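Local coordinates for protein threonine--tRNA ligase catalytic subunit (PDB 3A32) that probably charges tRNA(Thr) with threonine after activating it with ATP, and is probably unable to deacylate mischarged seryl-tRNA(Thr) because it lacks the editing domain, at residues 161-166 with 312-317; 255-260 with 280-285. All blocks are in the same frame, centred on the assembly; numbering follows the deposited sequence.

Interaction 1: 161-166 with 312-317; sequences TQDDAH and ALLGSI. With ZN (zinc ion), chain G.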
loop_
_atom_site.group_PDB
_atom_site.type_symbol
_atom_site.label_atom_id
_atom_site.label_comp_id
_atom_site.label_asym_id
_atom_site.label_seq_id
_atom_site.Cartn_x
_atom_site.Cartn_y
_atom_site.Cartn_z
ATOM N N THR A 161 4.475 8.073 -8.413
ATOM C CA THR A 161 3.263 7.315 -8.214
ATOM C C THR A 161 2.104 8.045 -8.901
ATOM O O THR A 161 2.062 9.264 -8.880
ATOM C CB THR A 161 3.069 7.074 -6.690
ATOM O OG1 THR A 161 4.372 6.886 -6.063
ATOM C CG2 THR A 161 2.181 5.814 -6.437
ATOM N N GLN A 162 1.190 7.293 -9.514
ATOM C CA GLN A 162 -0.023 7.817 -10.179
ATOM C C GLN A 162 -1.215 7.115 -9.521
ATOM O O GLN A 162 -1.095 5.955 -9.164
ATOM C CB GLN A 162 -0.058 7.377 -11.638
ATOM C CG GLN A 162 0.996 7.961 -12.523
ATOM C CD GLN A 162 1.206 7.193 -13.795
ATOM O OE1 GLN A 162 1.160 5.968 -13.829
ATOM N NE2 GLN A 162 1.461 7.918 -14.869
ATOM N N ASP A 163 -2.335 7.837 -9.341
ATOM C CA ASP A 163 -3.634 7.214 -9.072
ATOM C C ASP A 163 -4.266 6.852 -10.448
ATOM O O ASP A 163 -5.206 7.494 -10.942
ATOM C CB ASP A 163 -4.559 8.177 -8.262
ATOM C CG ASP A 163 -4.737 9.573 -8.933
ATOM O OD1 ASP A 163 -3.768 10.084 -9.553
ATOM O OD2 ASP A 163 -5.841 10.178 -8.828
ATOM N N ASP A 164 -3.744 5.788 -11.022
ATOM C CA ASP A 164 -3.955 5.417 -12.393
ATOM C C ASP A 164 -5.148 4.470 -12.527
ATOM O O ASP A 164 -5.296 3.550 -11.723
ATOM C CB ASP A 164 -2.674 4.707 -12.874
ATOM C CG ASP A 164 -2.552 4.661 -14.396
ATOM O OD1 ASP A 164 -3.192 5.491 -15.087
ATOM O OD2 ASP A 164 -1.775 3.806 -14.893
ATOM N N ALA A 165 -5.960 4.634 -13.579
ATOM C CA ALA A 165 -7.014 3.669 -13.838
ATOM C C ALA A 165 -7.223 3.581 -15.325
ATOM O O ALA A 165 -6.857 4.506 -16.066
ATOM C CB ALA A 165 -8.301 4.065 -13.112
ATOM N N HIS A 166 -7.752 2.451 -15.757
ATOM C CA HIS A 166 -8.135 2.229 -17.121
ATOM C C HIS A 166 -9.574 1.744 -17.189
ATOM O O HIS A 166 -10.027 0.941 -16.357
ATOM C CB HIS A 166 -7.128 1.289 -17.820
ATOM C CG HIS A 166 -5.774 1.910 -17.931
ATOM N ND1 HIS A 166 -4.828 1.797 -16.940
ATOM C CD2 HIS A 166 -5.268 2.778 -18.833
ATOM C CE1 HIS A 166 -3.767 2.510 -17.254
ATOM N NE2 HIS A 166 -4.004 3.112 -18.402
ATOM N N ALA A 312 -6.470 9.731 -14.495
ATOM C CA ALA A 312 -6.042 9.899 -13.107
ATOM C C ALA A 312 -6.821 11.080 -12.567
ATOM O O ALA A 312 -7.201 11.927 -13.346
ATOM C CB ALA A 312 -4.526 10.146 -13.028
ATOM N N LEU A 313 -6.999 11.180 -11.251
ATOM C CA LEU A 313 -7.634 12.343 -10.621
ATOM C C LEU A 313 -6.598 13.347 -10.188
ATOM O O LEU A 313 -6.752 14.508 -10.460
ATOM C CB LEU A 313 -8.525 11.957 -9.424
ATOM C CG LEU A 313 -9.503 10.767 -9.584
ATOM C CD1 LEU A 313 -10.274 10.541 -8.289
ATOM C CD2 LEU A 313 -10.499 10.919 -10.751
ATOM N N LEU A 314 -5.551 12.896 -9.495
ATOM C CA LEU A 314 -4.463 13.741 -9.008
ATOM C C LEU A 314 -3.377 13.812 -10.073
ATOM O O LEU A 314 -2.852 14.882 -10.338
ATOM C CB LEU A 314 -3.878 13.143 -7.715
ATOM C CG LEU A 314 -4.844 12.795 -6.568
ATOM C CD1 LEU A 314 -4.123 12.235 -5.295
ATOM C CD2 LEU A 314 -5.719 14.003 -6.234
ATOM N N GLY A 315 -3.044 12.660 -10.680
ATOM C CA GLY A 315 -1.957 12.604 -11.677
ATOM C C GLY A 315 -0.732 11.990 -11.042
ATOM O O GLY A 315 -0.829 10.931 -10.460
ATOM N N SER A 316 0.418 12.660 -11.106
ATOM C CA SER A 316 1.529 12.284 -10.262
ATOM C C SER A 316 1.183 12.714 -8.837
ATOM O O SER A 316 0.872 13.872 -8.586
ATOM C CB SER A 316 2.801 12.952 -10.738
ATOM O OG SER A 316 3.839 12.840 -9.776
ATOM N N ILE A 317 1.251 11.755 -7.908
ATOM C CA ILE A 317 0.995 11.983 -6.477
ATOM C C ILE A 317 2.086 12.842 -5.847
ATOM O O ILE A 317 1.779 13.770 -5.113
ATOM C CB ILE A 317 0.844 10.640 -5.726
ATOM C CG1 ILE A 317 -0.528 10.043 -6.096
ATOM C CG2 ILE A 317 0.943 10.857 -4.157
ATOM C CD1 ILE A 317 -0.519 8.565 -6.198
HETATM ZN ZN ZN G . -2.693 4.421 -19.116
HETATM O O HOH W 1 -2.655 5.766 -17.605
#
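The carboxylate of Asp163 fills the bend at Leu313-Leu314-Gly315 and collects three backbone N-H groups. Gly315 N reaches the syn lone pair of OD1 at 2.9 Å, and Leu314 N the syn lone pair of OD2 at 2.8 Å. Leu313 N meets that same OD2 at 2.9 Å, but from 44° above the carboxylate plane. CG of Asp163 stands between its backbone N and carbonyl carbon (chi1 54°), which directs the short acid into the bend, and the three bonds fix its rotation. Gly315 suits the corner because its backbone angles would jam any CB against the preceding carbonyl.

Packing stays close where Ile317 N gives a nearly straight bond of 2.8 Å to Thr161 O. CD1 of Ile317 lies against the backbone of Gln162 and Asp163 and is 3.9 Å from Thr161 CG2, on the buried side where Phe139 packs on both residues. The side chains of Gln162 and Ser316, partly exposed, are looser, though CA-H...O contacts keep the backbone close there (Gln162 CA to Gly315 O 3.2 Å). Further along, His166 NE2 binds zinc at 2.0 Å with Cys112 and His310, and a zinc-bound water donates to Asp164 OD1.

Ser316 OG N-caps the following helix through Arg319 N. This strand-turn-helix is motif 3 of class II synthetases, lying against the second strand of motif 2 beside the zinc site.

Interaction 2: 255-260 with 280-285; sequences AFYGPK and TIQFDF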
loop_
_atom_site.group_PDB
_atom_site.type_symbol
_atom_site.label_atom_id
_atom_site.label_comp_id
_atom_site.label_asym_id
_atom_site.label_seq_id
_atom_site.Cartn_x
_atom_site.Cartn_y
_atom_site.Cartn_z
ATOM N N ALA A 255 -3.795 14.349 -28.082
ATOM C CA ALA A 255 -2.746 13.366 -28.449
ATOM C C ALA A 255 -3.057 12.764 -29.826
ATOM O O ALA A 255 -4.219 12.699 -30.217
ATOM C CB ALA A 255 -2.690 12.242 -27.417
ATOM N N PHE A 256 -2.037 12.268 -30.513
ATOM C CA PHE A 256 -2.227 11.509 -31.752
ATOM C C PHE A 256 -3.172 10.335 -31.618
ATOM O O PHE A 256 -3.766 9.939 -32.621
ATOM C CB PHE A 256 -0.882 11.059 -32.416
ATOM C CG PHE A 256 -0.181 9.876 -31.730
ATOM C CD1 PHE A 256 -0.451 8.562 -32.119
ATOM C CD2 PHE A 256 0.768 10.103 -30.715
ATOM C CE1 PHE A 256 0.177 7.471 -31.506
ATOM C CE2 PHE A 256 1.423 9.037 -30.067
ATOM C CZ PHE A 256 1.125 7.700 -30.456
ATOM N N TYR A 257 -3.306 9.766 -30.416
ATOM C CA TYR A 257 -4.155 8.563 -30.193
ATOM C C TYR A 257 -5.493 8.823 -29.536
ATOM O O TYR A 257 -6.186 7.853 -29.206
ATOM C CB TYR A 257 -3.440 7.477 -29.349
ATOM C CG TYR A 257 -2.835 8.045 -28.085
ATOM C CD1 TYR A 257 -3.534 8.065 -26.878
ATOM C CD2 TYR A 257 -1.558 8.622 -28.120
ATOM C CE1 TYR A 257 -2.943 8.627 -25.718
ATOM C CE2 TYR A 257 -0.971 9.181 -26.989
ATOM C CZ TYR A 257 -1.657 9.162 -25.791
ATOM O OH TYR A 257 -1.025 9.739 -24.706
ATOM N N GLY A 258 -5.866 10.081 -29.292
ATOM C CA GLY A 258 -7.223 10.326 -28.868
ATOM C C GLY A 258 -7.345 11.631 -28.123
ATOM O O GLY A 258 -6.350 12.171 -27.680
ATOM N N PRO A 259 -8.579 12.157 -28.016
ATOM C CA PRO A 259 -8.854 13.436 -27.344
ATOM C C PRO A 259 -8.823 13.261 -25.819
ATOM O O PRO A 259 -8.770 12.101 -25.334
ATOM C CB PRO A 259 -10.266 13.778 -27.793
ATOM C CG PRO A 259 -10.910 12.429 -28.085
ATOM C CD PRO A 259 -9.806 11.496 -28.519
ATOM N N LYS A 260 -8.858 14.377 -25.079
ATOM C CA LYS A 260 -8.756 14.340 -23.616
ATOM C C LYS A 260 -9.416 15.512 -22.930
ATOM O O LYS A 260 -9.745 16.510 -23.549
ATOM C CB LYS A 260 -7.282 14.295 -23.170
ATOM C CG LYS A 260 -6.416 15.366 -23.842
ATOM C CD LYS A 260 -5.076 15.582 -23.105
ATOM C CE LYS A 260 -4.225 16.604 -23.883
ATOM N NZ LYS A 260 -3.040 17.006 -23.064
ATOM N N THR A 280 -6.237 13.752 -15.702
ATOM C CA THR A 280 -6.669 13.812 -17.084
ATOM C C THR A 280 -7.626 12.648 -17.340
ATOM O O THR A 280 -7.588 11.636 -16.627
ATOM C CB THR A 280 -5.446 13.730 -18.082
ATOM O OG1 THR A 280 -4.595 14.869 -17.861
ATOM C CG2 THR A 280 -5.888 13.866 -19.520
ATOM N N ILE A 281 -8.512 12.819 -18.318
ATOM C CA ILE A 281 -9.247 11.714 -18.913
ATOM C C ILE A 281 -8.805 11.646 -20.369
ATOM O O ILE A 281 -9.117 12.550 -21.144
ATOM C CB ILE A 281 -10.817 11.872 -18.837
ATOM C CG1 ILE A 281 -11.262 12.082 -17.398
ATOM C CG2 ILE A 281 -11.536 10.644 -19.453
ATOM C CD1 ILE A 281 -12.697 12.473 -17.281
ATOM N N GLN A 282 -8.145 10.540 -20.725
ATOM C CA GLN A 282 -7.522 10.338 -22.024
ATOM C C GLN A 282 -7.994 9.062 -22.772
ATOM O O GLN A 282 -7.710 7.936 -22.367
ATOM C CB GLN A 282 -5.998 10.296 -21.819
ATOM C CG GLN A 282 -5.220 9.918 -23.073
ATOM C CD GLN A 282 -5.085 11.098 -24.019
ATOM O OE1 GLN A 282 -4.456 12.100 -23.674
ATOM N NE2 GLN A 282 -5.659 10.976 -25.235
ATOM N N PHE A 283 -8.754 9.269 -23.836
ATOM C CA PHE A 283 -9.037 8.279 -24.867
ATOM C C PHE A 283 -7.842 7.818 -25.686
ATOM O O PHE A 283 -6.873 8.558 -25.922
ATOM C CB PHE A 283 -10.069 8.859 -25.834
ATOM C CG PHE A 283 -11.423 9.023 -25.220
ATOM C CD1 PHE A 283 -12.428 8.085 -25.464
ATOM C CD2 PHE A 283 -11.691 10.105 -24.377
ATOM C CE1 PHE A 283 -13.692 8.226 -24.862
ATOM C CE2 PHE A 283 -12.936 10.271 -23.801
ATOM C CZ PHE A 283 -13.947 9.329 -24.029
ATOM N N ASP A 284 -7.977 6.606 -26.186
ATOM C CA ASP A 284 -6.899 5.904 -26.801
ATOM C C ASP A 284 -7.493 5.020 -27.890
ATOM O O ASP A 284 -8.350 4.153 -27.618
ATOM C CB ASP A 284 -6.134 5.107 -25.745
ATOM C CG ASP A 284 -4.767 4.674 -26.217
ATOM O OD1 ASP A 284 -4.654 4.259 -27.409
ATOM O OD2 ASP A 284 -3.810 4.739 -25.390
ATOM N N PHE A 285 -7.065 5.310 -29.123
ATOM C CA PHE A 285 -7.474 4.602 -30.366
ATOM C C PHE A 285 -6.348 3.665 -30.816
ATOM O O PHE A 285 -6.537 2.775 -31.643
ATOM C CB PHE A 285 -7.803 5.638 -31.452
ATOM C CG PHE A 285 -8.917 6.578 -31.041
ATOM C CD1 PHE A 285 -10.002 6.099 -30.252
ATOM C CD2 PHE A 285 -8.905 7.905 -31.416
ATOM C CE1 PHE A 285 -11.008 6.938 -29.856
ATOM C CE2 PHE A 285 -9.963 8.768 -31.039
ATOM C CZ PHE A 285 -10.992 8.296 -30.256
#
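Tyr257 and Gln282 cross at about a right angle, ring and amide planes 53° apart, with Tyr257 CE1 3.6 Å from Gln282 NE2. Gln282 bends at chi2 (79°), which turns NE2 toward Gly258 O and the carbonyl of its neighbour Phe283, both in the amide plane. It meets Gly258 O (2.8 Å) by a bent bond from 69° above the carbonyl plane, Phe283 O almost straight on a lone pair. An alanine in place of Gln282 would probably leave both carbonyls without this donor and open a gap beside the Tyr257 ring. Lys260, paired with Gln282 in a non-hydrogen-bonded antiparallel bridge, runs its extended chain past OE1, CD 3.6 Å away.

The Asp284 carboxylate lies obliquely beside that ring, OD2 3.7 Å from Tyr257 CD1 and hydrogen-bonded to His310 NE2. Gly258 must lack a side chain: a CB would run into Phe283 O and the preceding carbonyl. The compact, puckered ring of Pro259 puts CD 3.8 Å from Phe283 CB and 3.7 Å from Phe285 CE2. Phe285 N bonds to Tyr257 O, and Phe283 N to Pro259 O.

Pro259 and Phe283 pack on helix 222-243, Phe283 also on helix 174-191, and strand 273-284 runs between strands 260-268 and 306-316.

How the interactions relate
Both interactions reach the mixed, largely antiparallel sheet of the catalytic core, where strand 306-316 runs between 159-170 and 273-284. Their centres are 15 Å apart, and they meet directly where Ala312 N probably hydrogen-bonds Thr280 O at 3.1 Å. Along the chain, interaction 2 is nested within the loop that interaction 1 closes. The zinc site links them a second time: interaction 1 supplies the ligand His166, whereas Asp284 of interaction 2 is second-shell, hydrogen-bonding the ligand His310 with its side chain about 6 Å from the zinc (nearest atoms). A sulfate, probably from the crystallisation liquor, lies about 3 Å from the Ala312 side chain and about 5 Å from that of Thr280.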